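Local coordinates for Oxidored_FMN domain-containing protein (PDB 6L6J) that acts as a 6-hydroxypseudooxynicotine amine oxidase, carrying bound flavin mononucleotide, a [4Fe-4S] cluster and ADP, at residues V169-N174 / V223-E228; S176-F181 / R202-T207; V258-W263 / G276-F281. All coordinates share one frame; numbering follows the deposited sequence.

In the fold
From the N terminus, the first of the three contacts to begin is interaction 1, at the end of barrel strand 166-171. Before its partner arrives, the chain forms helix 177-182 and then helix 197-215, and interaction 2 packs one against the other; the smaller loop it closes lies wholly within the larger one that interaction 1 shuts when strand 220-229 pairs with 166-171. Interaction 3 follows in series: strand 255-261, next to 220-229 in the eight-stranded barrel, meets 276-281 and closes a short loop. Interactions 1 and 3 both reach FMN, whereas interaction 2 lies outside the barrel. Q179 of interaction 2 connects to both, through N174 and S261.

Interaction 1 (V169-N174 / V223-E228); sequences VYCAHN and VRFAVE. With FMN (flavin mononucleotide), chain B.
Y170 and R224 sit side by side on adjacent parallel strands of a TIM barrel, their side chains pointing the same way, toward the flavin. The strand axes diverge by just 5°. Three backbone bonds of 3.0 to 3.2 Å fix the pairing: R224 N to V169 O, C171 N to R224 O and A226 N to C171 O. The R224 side chain can be followed outward. CB lies at the edge of the Y170 ring, 4.0 Å from Y170 CD1. With CG opposite the backbone N across the CA-CB bond (chi1 -174°), that methylene packs on the methyl of A172, 4.1 Å from R224 CG to A172 CB. The chain then bends at chi2 and chi3, turning the guanidinium toward the cofactor. NE has a long, weak ion pair with E103, NH1 a salt bridge to D257, and NH2 donates to FMN O3' (2.7 Å) and, weakly, to FMN N1 (3.4 Å). NH2 also lies at the edge of the H173 imidazole, whose ND1 shares a hydrogen bond with Y170 OH. A leucine here would probably leave FMN O3' without this donor and D257 without its cationic mate. The guanidinium charge beside FMN N1 would probably stabilise negative charge on the N1-C2=O side of a reduced flavin. Residues on the other face of the sheet look away from the flavin: there C171 SG approaches the F225 ring at its rim, 5.3 Å from SG to the ring centroid and 83° off the normal.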
loop_
_atom_site.group_PDB
_atom_site.type_symbol
_atom_site.label_atom_id
_atom_site.label_comp_id
_atom_site.label_asym_id
_atom_site.label_seq_id
_atom_site.Cartn_x
_atom_site.Cartn_y
_atom_site.Cartn_z
ATOM N N VAL A 169 -18.865 11.886 -7.231
ATOM C CA VAL A 169 -19.864 10.829 -7.557
ATOM C C VAL A 169 -19.047 9.571 -7.862
ATOM O O VAL A 169 -18.225 9.613 -8.788
ATOM C CB VAL A 169 -20.778 11.246 -8.723
ATOM C CG1 VAL A 169 -21.327 10.063 -9.491
ATOM C CG2 VAL A 169 -21.921 12.125 -8.241
ATOM N N TYR A 170 -19.186 8.520 -7.058
ATOM C CA TYR A 170 -18.199 7.411 -7.035
ATOM C C TYR A 170 -18.759 6.219 -7.796
ATOM O O TYR A 170 -19.800 5.653 -7.383
ATOM C CB TYR A 170 -17.869 7.014 -5.604
ATOM C CG TYR A 170 -16.867 5.905 -5.474
ATOM C CD1 TYR A 170 -15.601 6.034 -6.008
ATOM C CD2 TYR A 170 -17.158 4.750 -4.775
ATOM C CE1 TYR A 170 -14.650 5.034 -5.869
ATOM C CE2 TYR A 170 -16.213 3.750 -4.618
ATOM C CZ TYR A 170 -14.959 3.889 -5.168
ATOM O OH TYR A 170 -14.021 2.918 -5.040
ATOM N N CYS A 171 -18.073 5.846 -8.868
ATOM C CA CYS A 171 -18.439 4.694 -9.724
ATOM C C CYS A 171 -17.171 3.971 -10.175
ATOM O O CYS A 171 -16.820 4.092 -11.342
ATOM C CB CYS A 171 -19.262 5.164 -10.910
ATOM S SG CYS A 171 -19.827 3.795 -11.937
ATOM N N ALA A 172 -16.533 3.231 -9.264
ATOM C CA ALA A 172 -15.195 2.626 -9.455
ATOM C C ALA A 172 -14.978 1.460 -8.492
ATOM O O ALA A 172 -15.901 1.158 -7.743
ATOM C CB ALA A 172 -14.122 3.683 -9.282
ATOM N N HIS A 173 -13.815 0.799 -8.605
ATOM C CA HIS A 173 -13.275 -0.287 -7.733
ATOM C C HIS A 173 -14.219 -1.502 -7.580
ATOM O O HIS A 173 -13.887 -2.381 -6.744
ATOM C CB HIS A 173 -12.935 0.313 -6.363
ATOM C CG HIS A 173 -11.775 1.237 -6.443
ATOM N ND1 HIS A 173 -11.922 2.599 -6.384
ATOM C CD2 HIS A 173 -10.454 0.987 -6.615
ATOM C CE1 HIS A 173 -10.729 3.155 -6.506
ATOM N NE2 HIS A 173 -9.808 2.186 -6.651
ATOM N N ASN A 174 -15.341 -1.571 -8.314
ATOM C CA ASN A 174 -16.458 -2.484 -7.970
ATOM C C ASN A 174 -16.869 -2.294 -6.487
ATOM O O ASN A 174 -17.322 -3.277 -5.857
ATOM C CB ASN A 174 -16.062 -3.929 -8.249
ATOM C CG ASN A 174 -17.246 -4.864 -8.165
ATOM O OD1 ASN A 174 -18.383 -4.420 -8.384
ATOM N ND2 ASN A 174 -17.002 -6.127 -7.824
ATOM N N VAL A 223 -16.232 13.067 -10.945
ATOM C CA VAL A 223 -16.613 11.634 -11.083
ATOM C C VAL A 223 -15.330 10.825 -10.970
ATOM O O VAL A 223 -14.407 11.074 -11.783
ATOM C CB VAL A 223 -17.357 11.331 -12.396
ATOM C CG1 VAL A 223 -17.854 9.898 -12.432
ATOM C CG2 VAL A 223 -18.530 12.274 -12.590
ATOM N N ARG A 224 -15.262 9.916 -9.997
ATOM C CA ARG A 224 -14.253 8.836 -10.045
ATOM C C ARG A 224 -14.890 7.705 -10.852
ATOM O O ARG A 224 -16.033 7.316 -10.524
ATOM C CB ARG A 224 -13.791 8.434 -8.648
ATOM C CG ARG A 224 -12.648 7.434 -8.684
ATOM C CD ARG A 224 -11.241 7.995 -8.690
ATOM N NE ARG A 224 -10.451 7.355 -7.653
ATOM C CZ ARG A 224 -9.153 7.105 -7.691
ATOM N NH1 ARG A 224 -8.420 7.422 -8.737
ATOM N NH2 ARG A 224 -8.586 6.498 -6.665
ATOM N N PHE A 225 -14.235 7.267 -11.930
ATOM C CA PHE A 225 -14.812 6.248 -12.846
ATOM C C PHE A 225 -13.734 5.242 -13.251
ATOM O O PHE A 225 -12.687 5.656 -13.769
ATOM C CB PHE A 225 -15.500 6.906 -14.047
ATOM C CG PHE A 225 -16.074 5.931 -15.044
ATOM C CD1 PHE A 225 -17.037 5.013 -14.656
ATOM C CD2 PHE A 225 -15.663 5.930 -16.366
ATOM C CE1 PHE A 225 -17.558 4.095 -15.555
ATOM C CE2 PHE A 225 -16.193 5.018 -17.267
ATOM C CZ PHE A 225 -17.134 4.095 -16.857
ATOM N N ALA A 226 -14.004 3.968 -12.954
ATOM C CA ALA A 226 -13.304 2.796 -13.515
ATOM C C ALA A 226 -13.708 2.655 -14.990
ATOM O O ALA A 226 -14.911 2.367 -15.261
ATOM C CB ALA A 226 -13.630 1.559 -12.713
ATOM N N VAL A 227 -12.748 2.892 -15.894
ATOM C CA VAL A 227 -12.975 2.861 -17.367
ATOM C C VAL A 227 -12.946 1.400 -17.806
ATOM O O VAL A 227 -13.840 1.016 -18.588
ATOM C CB VAL A 227 -11.976 3.728 -18.162
ATOM C CG1 VAL A 227 -12.228 5.204 -17.932
ATOM C CG2 VAL A 227 -10.519 3.387 -17.885
ATOM N N GLU A 228 -12.005 0.615 -17.267
ATOM C CA GLU A 228 -11.918 -0.852 -17.507
ATOM C C GLU A 228 -12.012 -1.607 -16.174
ATOM O O GLU A 228 -11.417 -1.126 -15.196
ATOM C CB GLU A 228 -10.628 -1.190 -18.254
ATOM C CG GLU A 228 -10.479 -2.674 -18.549
ATOM C CD GLU A 228 -10.005 -3.024 -19.951
ATOM O OE1 GLU A 228 -9.972 -2.105 -20.807
ATOM O OE2 GLU A 228 -9.676 -4.223 -20.185
HETATM N N1 FMN B . -9.493 4.499 -4.032
HETATM C C2 FMN B . -10.776 4.922 -3.792
HETATM O O2 FMN B . -11.444 5.296 -4.760
HETATM N N3 FMN B . -11.345 4.992 -2.581
HETATM C C4 FMN B . -10.664 4.632 -1.481
HETATM O O4 FMN B . -11.189 4.692 -0.370
HETATM C C4A FMN B . -9.270 4.130 -1.638
HETATM N N5 FMN B . -8.532 3.745 -0.569
HETATM C C5A FMN B . -7.245 3.371 -0.758
HETATM C C6 FMN B . -6.457 3.047 0.344
HETATM C C7 FMN B . -5.140 2.686 0.144
HETATM C C7M FMN B . -4.337 2.282 1.319
HETATM C C8 FMN B . -4.554 2.674 -1.202
HETATM C C8M FMN B . -3.136 2.249 -1.444
HETATM C C9 FMN B . -5.312 2.993 -2.296
HETATM C C9A FMN B . -6.642 3.358 -2.138
HETATM N N10 FMN B . -7.422 3.734 -3.241
HETATM C C10 FMN B . -8.720 4.117 -3.009
HETATM C "C1'" FMN B . -6.890 3.747 -4.641
HETATM C "C2'" FMN B . -6.092 5.012 -4.898
HETATM O "O2'" FMN B . -7.008 6.092 -4.862
HETATM C "C3'" FMN B . -5.402 5.007 -6.228
HETATM O "O3'" FMN B . -6.390 4.999 -7.259
HETATM C "C4'" FMN B . -4.445 3.834 -6.436
HETATM O "O4'" FMN B . -3.653 3.618 -5.244
HETATM C "C5'" FMN B . -3.560 4.052 -7.655
HETATM O "O5'" FMN B . -2.778 5.213 -7.434
HETATM P P FMN B . -1.281 5.095 -6.827
HETATM O O1P FMN B . -0.480 4.322 -7.851
HETATM O O2P FMN B . -0.887 6.531 -6.680
HETATM O O3P FMN B . -1.439 4.368 -5.506
#

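Interaction 2 (S176-F181 / R202-T207); sequences SLLQDF and RLLRET
Two different first torsions bring L178 and L203 together: L178 places CG opposite its carbonyl carbon (chi1 -55°), while L203 swings CG opposite its backbone N (chi1 -172°), and the side chains cross at about a right angle. L178 then divides its branches between two neighbours. Its CD2 presses on the branch point of L203, 3.7 Å from L178 CD2 to L203 CG, and its CD1 meets a methyl of L204, 3.8 Å from L178 CD1 to L204 CD1. L203 in turn sends CD2 over the face of F181, 3.5 Å from the ring centroid and almost on the ring normal, which is the geometry of a CH-pi contact. The contact joins helix 197-215, the connection of the beta-alpha-beta unit between barrel strands 166-171 and 220-229, to helix 177-182, inserted in the loop before it. The short axes pass 9.0 Å apart at 140°, and the gap is bridged by L178, L203, L204 and F181. Other parts of the fold close in on the same cluster: F148 of helix 142-162 touches L177, L178 and T207, and V169 of the barrel touches L178 and L204. Polar links are few. One water donates to L178 O (3.2 Å) and accepts from L204 N (3.0 Å), supplying an acceptor where the helix is kinked and that N-H lacks its bond to the preceding turn. T207 OG1 donates to L203 O (2.8 Å), while T207 N reaches the same oxygen from the other face of its carbonyl plane. At the start of helix 177-182, S176 is the N-cap: its OG accepts from L178 N (2.9 Å), weakly from Q179 N, and also bonds to Y170 O.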
loop_
_atom_site.group_PDB
_atom_site.type_symbol
_atom_site.label_atom_id
_atom_site.label_comp_id
_atom_site.label_asym_id
_atom_site.label_seq_id
_atom_site.Cartn_x
_atom_site.Cartn_y
_atom_site.Cartn_z
ATOM N N SER A 176 -19.172 0.341 -5.705
ATOM C CA SER A 176 -20.220 1.367 -5.950
ATOM C C SER A 176 -21.496 0.727 -6.498
ATOM O O SER A 176 -21.411 -0.065 -7.459
ATOM C CB SER A 176 -19.728 2.435 -6.898
ATOM O OG SER A 176 -20.832 3.136 -7.462
ATOM N N LEU A 177 -22.634 1.121 -5.939
ATOM C CA LEU A 177 -23.993 0.768 -6.437
ATOM C C LEU A 177 -24.147 1.224 -7.896
ATOM O O LEU A 177 -24.882 0.564 -8.645
ATOM C CB LEU A 177 -25.048 1.441 -5.552
ATOM C CG LEU A 177 -26.496 1.028 -5.824
ATOM C CD1 LEU A 177 -26.746 -0.371 -5.315
ATOM C CD2 LEU A 177 -27.479 2.004 -5.187
ATOM N N LEU A 178 -23.464 2.300 -8.297
ATOM C CA LEU A 178 -23.576 2.876 -9.662
ATOM C C LEU A 178 -22.897 1.921 -10.644
ATOM O O LEU A 178 -23.488 1.660 -11.693
ATOM C CB LEU A 178 -22.956 4.279 -9.694
ATOM C CG LEU A 178 -23.501 5.292 -8.679
ATOM C CD1 LEU A 178 -22.793 6.626 -8.833
ATOM C CD2 LEU A 178 -25.008 5.504 -8.815
ATOM N N GLN A 179 -21.711 1.407 -10.303
ATOM C CA GLN A 179 -20.958 0.423 -11.139
ATOM C C GLN A 179 -21.784 -0.867 -11.216
ATOM O O GLN A 179 -21.897 -1.414 -12.312
ATOM C CB GLN A 179 -19.551 0.159 -10.596
ATOM C CG GLN A 179 -18.683 -0.606 -11.580
ATOM C CD GLN A 179 -17.239 -0.800 -11.172
ATOM O OE1 GLN A 179 -16.668 -0.049 -10.370
ATOM N NE2 GLN A 179 -16.624 -1.827 -11.759
ATOM N N ASP A 180 -22.361 -1.308 -10.092
ATOM C CA ASP A 180 -23.275 -2.481 -10.039
ATOM C C ASP A 180 -24.428 -2.267 -11.027
ATOM O O ASP A 180 -24.752 -3.195 -11.777
ATOM C CB ASP A 180 -23.782 -2.749 -8.621
ATOM C CG ASP A 180 -22.708 -3.211 -7.635
ATOM O OD1 ASP A 180 -21.607 -3.651 -8.108
ATOM O OD2 ASP A 180 -22.961 -3.110 -6.390
ATOM N N PHE A 181 -24.995 -1.071 -11.102
ATOM C CA PHE A 181 -26.094 -0.790 -12.060
ATOM C C PHE A 181 -25.554 -0.849 -13.493
ATOM O O PHE A 181 -26.190 -1.494 -14.349
ATOM C CB PHE A 181 -26.811 0.507 -11.695
ATOM C CG PHE A 181 -27.995 0.316 -10.783
ATOM C CD1 PHE A 181 -27.821 0.098 -9.435
ATOM C CD2 PHE A 181 -29.290 0.357 -11.286
ATOM C CE1 PHE A 181 -28.916 -0.046 -8.592
ATOM C CE2 PHE A 181 -30.383 0.195 -10.447
ATOM C CZ PHE A 181 -30.193 -0.007 -9.101
ATOM N N ARG A 202 -28.327 5.202 -16.447
ATOM C CA ARG A 202 -29.360 6.153 -15.946
ATOM C C ARG A 202 -29.063 6.565 -14.494
ATOM O O ARG A 202 -29.216 7.773 -14.157
ATOM C CB ARG A 202 -30.756 5.522 -16.042
ATOM C CG ARG A 202 -31.887 6.429 -15.563
ATOM C CD ARG A 202 -33.291 5.879 -15.801
ATOM N NE ARG A 202 -33.414 5.241 -17.104
ATOM C CZ ARG A 202 -33.413 5.884 -18.271
ATOM N NH1 ARG A 202 -33.325 7.203 -18.313
ATOM N NH2 ARG A 202 -33.488 5.204 -19.402
ATOM N N LEU A 203 -28.692 5.621 -13.630
ATOM C CA LEU A 203 -28.552 5.947 -12.197
ATOM C C LEU A 203 -27.344 6.871 -12.019
ATOM O O LEU A 203 -27.469 7.855 -11.251
ATOM C CB LEU A 203 -28.419 4.678 -11.363
ATOM C CG LEU A 203 -28.462 4.894 -9.854
ATOM C CD1 LEU A 203 -29.509 5.933 -9.469
ATOM C CD2 LEU A 203 -28.736 3.591 -9.129
ATOM N N LEU A 204 -26.238 6.575 -12.710
ATOM C CA LEU A 204 -24.996 7.392 -12.681
ATOM C C LEU A 204 -25.288 8.804 -13.206
ATOM O O LEU A 204 -24.827 9.757 -12.565
ATOM C CB LEU A 204 -23.885 6.732 -13.507
ATOM C CG LEU A 204 -22.624 7.590 -13.657
ATOM C CD1 LEU A 204 -22.034 7.942 -12.297
ATOM C CD2 LEU A 204 -21.590 6.909 -14.515
ATOM N N ARG A 205 -25.984 8.929 -14.339
ATOM C CA ARG A 205 -26.361 10.241 -14.946
ATOM C C ARG A 205 -27.280 10.994 -13.972
ATOM O O ARG A 205 -26.937 12.112 -13.593
ATOM C CB ARG A 205 -26.982 10.027 -16.339
ATOM C CG ARG A 205 -27.952 11.103 -16.815
ATOM C CD ARG A 205 -28.748 10.672 -18.039
ATOM N NE ARG A 205 -27.963 10.830 -19.261
ATOM C CZ ARG A 205 -27.777 9.904 -20.210
ATOM N NH1 ARG A 205 -28.333 8.701 -20.122
ATOM N NH2 ARG A 205 -27.032 10.195 -21.262
ATOM N N GLU A 206 -28.403 10.397 -13.577
ATOM C CA GLU A 206 -29.427 11.027 -12.688
ATOM C C GLU A 206 -28.804 11.491 -11.358
ATOM O O GLU A 206 -29.208 12.523 -10.845
ATOM C CB GLU A 206 -30.561 10.042 -12.397
ATOM C CG GLU A 206 -31.493 9.809 -13.567
ATOM C CD GLU A 206 -32.644 8.885 -13.224
ATOM O OE1 GLU A 206 -32.488 8.065 -12.301
ATOM O OE2 GLU A 206 -33.700 9.003 -13.870
ATOM N N THR A 207 -27.864 10.741 -10.803
ATOM C CA THR A 207 -27.180 11.095 -9.541
ATOM C C THR A 207 -26.327 12.347 -9.797
ATOM O O THR A 207 -26.608 13.407 -9.168
ATOM C CB THR A 207 -26.417 9.881 -8.994
ATOM O OG1 THR A 207 -27.405 8.892 -8.702
ATOM C CG2 THR A 207 -25.626 10.163 -7.736
HETATM O O HOH W 1 -25.347 3.751 -13.274
#

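Interaction 3 (V258-W263 / G276-F281); sequences VNVSDW and GQQEPF. With FMN (flavin mononucleotide), chain B.
V260 points its two methyls into the 276-281 segment, and each finds a different partner. CG1 comes up to the base of the F281 ring, 3.8 Å from V260 CG1 to F281 CG; it stands 4.3 Å from the ring centroid and 29° off the normal, an off-centre CH-pi contact. CG2 lies against the amide of Q278, 3.8 Å from V260 CG2 to Q278 NE2. The Q278 chain runs extended beyond CG, which carries its amide to the strand backbone, where OE1 is 3.2 Å from N259 CA and 3.5 Å from N259 CB. These are packing approaches; the polar grip of the amide is outside the segments, where NE2 donates to D266 OD1. D266 also bonds FMN through OD2, which takes a weak bond from N259 ND2 as well, so Q278 acts as a second-shell partner of a flavin-binding residue. Away from this buried patch the contact is loose. F281 is only partly enclosed, and P280 is exposed. F281 N bonds back to Q278 O (2.9 Å). Beyond the end of the strand, W263 NE1 is 3.4 Å from FMN C9, with the indole edge toward the isoalloxazine. Strand 255-261 lies between its barrel neighbours, N259 and S261 bonded to 220-229 and V258 to V294 of 293-296, whose V296 touches Q278, while E279 bonds to Q308 of helix 302-310 and forms a salt bridge with R311 just beyond it.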
loop_
_atom_site.group_PDB
_atom_site.type_symbol
_atom_site.label_atom_id
_atom_site.label_comp_id
_atom_site.label_asym_id
_atom_site.label_seq_id
_atom_site.Cartn_x
_atom_site.Cartn_y
_atom_site.Cartn_z
ATOM N N VAL A 258 -10.082 9.148 -13.211
ATOM C CA VAL A 258 -10.202 7.883 -14.005
ATOM C C VAL A 258 -9.063 6.908 -13.679
ATOM O O VAL A 258 -7.867 7.308 -13.657
ATOM C CB VAL A 258 -10.344 8.120 -15.527
ATOM C CG1 VAL A 258 -11.689 8.751 -15.874
ATOM C CG2 VAL A 258 -9.183 8.911 -16.115
ATOM N N ASN A 259 -9.457 5.645 -13.490
ATOM C CA ASN A 259 -8.571 4.523 -13.089
ATOM C C ASN A 259 -9.149 3.203 -13.628
ATOM O O ASN A 259 -10.130 3.254 -14.397
ATOM C CB ASN A 259 -8.362 4.538 -11.570
ATOM C CG ASN A 259 -9.604 4.158 -10.788
ATOM O OD1 ASN A 259 -10.683 3.971 -11.365
ATOM N ND2 ASN A 259 -9.462 4.060 -9.471
ATOM N N VAL A 260 -8.580 2.062 -13.221
ATOM C CA VAL A 260 -9.007 0.706 -13.693
ATOM C C VAL A 260 -9.731 -0.023 -12.548
ATOM O O VAL A 260 -9.269 0.042 -11.379
ATOM C CB VAL A 260 -7.812 -0.097 -14.232
ATOM C CG1 VAL A 260 -7.162 0.621 -15.403
ATOM C CG2 VAL A 260 -6.781 -0.399 -13.153
ATOM N N SER A 261 -10.834 -0.702 -12.869
ATOM C CA SER A 261 -11.671 -1.412 -11.864
ATOM C C SER A 261 -10.942 -2.649 -11.318
ATOM O O SER A 261 -10.200 -3.372 -12.069
ATOM C CB SER A 261 -13.043 -1.803 -12.349
ATOM O OG SER A 261 -13.832 -2.286 -11.253
ATOM N N ASP A 262 -11.231 -2.853 -10.036
ATOM C CA ASP A 262 -10.632 -3.785 -9.053
ATOM C C ASP A 262 -9.327 -3.195 -8.497
ATOM O O ASP A 262 -8.436 -2.834 -9.278
ATOM C CB ASP A 262 -10.503 -5.209 -9.574
ATOM C CG ASP A 262 -10.502 -6.226 -8.436
ATOM O OD1 ASP A 262 -11.478 -6.240 -7.650
ATOM O OD2 ASP A 262 -9.501 -6.967 -8.312
ATOM N N TRP A 263 -9.275 -3.112 -7.163
ATOM C CA TRP A 263 -8.192 -2.495 -6.371
ATOM C C TRP A 263 -6.842 -3.135 -6.730
ATOM O O TRP A 263 -5.847 -2.402 -6.765
ATOM C CB TRP A 263 -8.557 -2.606 -4.889
ATOM C CG TRP A 263 -7.839 -1.648 -3.983
ATOM C CD1 TRP A 263 -6.938 -0.679 -4.329
ATOM C CD2 TRP A 263 -7.969 -1.576 -2.551
ATOM N NE1 TRP A 263 -6.479 -0.031 -3.211
ATOM C CE2 TRP A 263 -7.082 -0.573 -2.107
ATOM C CE3 TRP A 263 -8.734 -2.271 -1.603
ATOM C CZ2 TRP A 263 -6.957 -0.242 -0.760
ATOM C CZ3 TRP A 263 -8.607 -1.940 -0.264
ATOM C CH2 TRP A 263 -7.724 -0.943 0.149
ATOM N N GLY A 276 2.895 4.581 -14.392
ATOM C CA GLY A 276 1.997 4.974 -15.488
ATOM C C GLY A 276 1.592 3.780 -16.316
ATOM O O GLY A 276 1.600 3.921 -17.526
ATOM N N GLN A 277 1.275 2.659 -15.656
ATOM C CA GLN A 277 0.788 1.397 -16.284
ATOM C C GLN A 277 -0.651 1.598 -16.783
ATOM O O GLN A 277 -1.079 0.822 -17.675
ATOM C CB GLN A 277 0.902 0.204 -15.320
ATOM C CG GLN A 277 0.065 0.337 -14.037
ATOM C CD GLN A 277 -1.354 -0.219 -14.087
ATOM O OE1 GLN A 277 -1.791 -0.784 -15.111
ATOM N NE2 GLN A 277 -2.087 -0.037 -12.973
ATOM N N GLN A 278 -1.366 2.601 -16.254
ATOM C CA GLN A 278 -2.806 2.829 -16.561
ATOM C C GLN A 278 -2.937 3.660 -17.837
ATOM O O GLN A 278 -4.068 3.756 -18.368
ATOM C CB GLN A 278 -3.536 3.543 -15.432
ATOM C CG GLN A 278 -3.404 2.862 -14.074
ATOM C CD GLN A 278 -4.595 3.154 -13.185
ATOM O OE1 GLN A 278 -5.485 3.921 -13.538
ATOM N NE2 GLN A 278 -4.629 2.541 -12.012
ATOM N N GLU A 279 -1.823 4.217 -18.325
ATOM C CA GLU A 279 -1.863 5.210 -19.432
ATOM C C GLU A 279 -2.710 4.635 -20.562
ATOM O O GLU A 279 -3.725 5.233 -20.903
ATOM C CB GLU A 279 -0.468 5.613 -19.903
ATOM C CG GLU A 279 -0.500 6.231 -21.285
ATOM C CD GLU A 279 0.750 6.981 -21.700
ATOM O OE1 GLU A 279 1.630 7.229 -20.830
ATOM O OE2 GLU A 279 0.831 7.308 -22.926
ATOM N N PRO A 280 -2.342 3.470 -21.152
ATOM C CA PRO A 280 -3.098 2.875 -22.261
ATOM C C PRO A 280 -4.612 2.820 -22.054
ATOM O O PRO A 280 -5.290 2.935 -23.023
ATOM C CB PRO A 280 -2.594 1.429 -22.344
ATOM C CG PRO A 280 -1.764 1.245 -21.083
ATOM C CD PRO A 280 -1.197 2.622 -20.775
ATOM N N PHE A 281 -5.081 2.669 -20.808
ATOM C CA PHE A 281 -6.513 2.473 -20.456
ATOM C C PHE A 281 -7.267 3.806 -20.366
ATOM O O PHE A 281 -8.484 3.792 -20.704
ATOM C CB PHE A 281 -6.647 1.751 -19.115
ATOM C CG PHE A 281 -6.081 0.358 -19.080
ATOM C CD1 PHE A 281 -6.831 -0.720 -19.529
ATOM C CD2 PHE A 281 -4.802 0.123 -18.581
ATOM C CE1 PHE A 281 -6.313 -2.008 -19.490
ATOM C CE2 PHE A 281 -4.283 -1.166 -18.547
ATOM C CZ PHE A 281 -5.038 -2.228 -19.007
HETATM N N1 FMN B . -9.493 4.499 -4.032
HETATM C C2 FMN B . -10.776 4.922 -3.792
HETATM O O2 FMN B . -11.444 5.296 -4.760
HETATM N N3 FMN B . -11.345 4.992 -2.581
HETATM C C4 FMN B . -10.664 4.632 -1.481
HETATM O O4 FMN B . -11.189 4.692 -0.370
HETATM C C4A FMN B . -9.270 4.130 -1.638
HETATM N N5 FMN B . -8.532 3.745 -0.569
HETATM C C5A FMN B . -7.245 3.371 -0.758
HETATM C C6 FMN B . -6.457 3.047 0.344
HETATM C C7 FMN B . -5.140 2.686 0.144
HETATM C C7M FMN B . -4.337 2.282 1.319
HETATM C C8 FMN B . -4.554 2.674 -1.202
HETATM C C8M FMN B . -3.136 2.249 -1.444
HETATM C C9 FMN B . -5.312 2.993 -2.296
HETATM C C9A FMN B . -6.642 3.358 -2.138
HETATM N N10 FMN B . -7.422 3.734 -3.241
HETATM C C10 FMN B . -8.720 4.117 -3.009
HETATM C "C1'" FMN B . -6.890 3.747 -4.641
HETATM C "C2'" FMN B . -6.092 5.012 -4.898
HETATM O "O2'" FMN B . -7.008 6.092 -4.862
HETATM C "C3'" FMN B . -5.402 5.007 -6.228
HETATM O "O3'" FMN B . -6.390 4.999 -7.259
HETATM C "C4'" FMN B . -4.445 3.834 -6.436
HETATM O "O4'" FMN B . -3.653 3.618 -5.244
HETATM C "C5'" FMN B . -3.560 4.052 -7.655
HETATM O "O5'" FMN B . -2.778 5.213 -7.434
HETATM P P FMN B . -1.281 5.095 -6.827
HETATM O O1P FMN B . -0.480 4.322 -7.851
HETATM O O2P FMN B . -0.887 6.531 -6.680
HETATM O O3P FMN B . -1.439 4.368 -5.506
#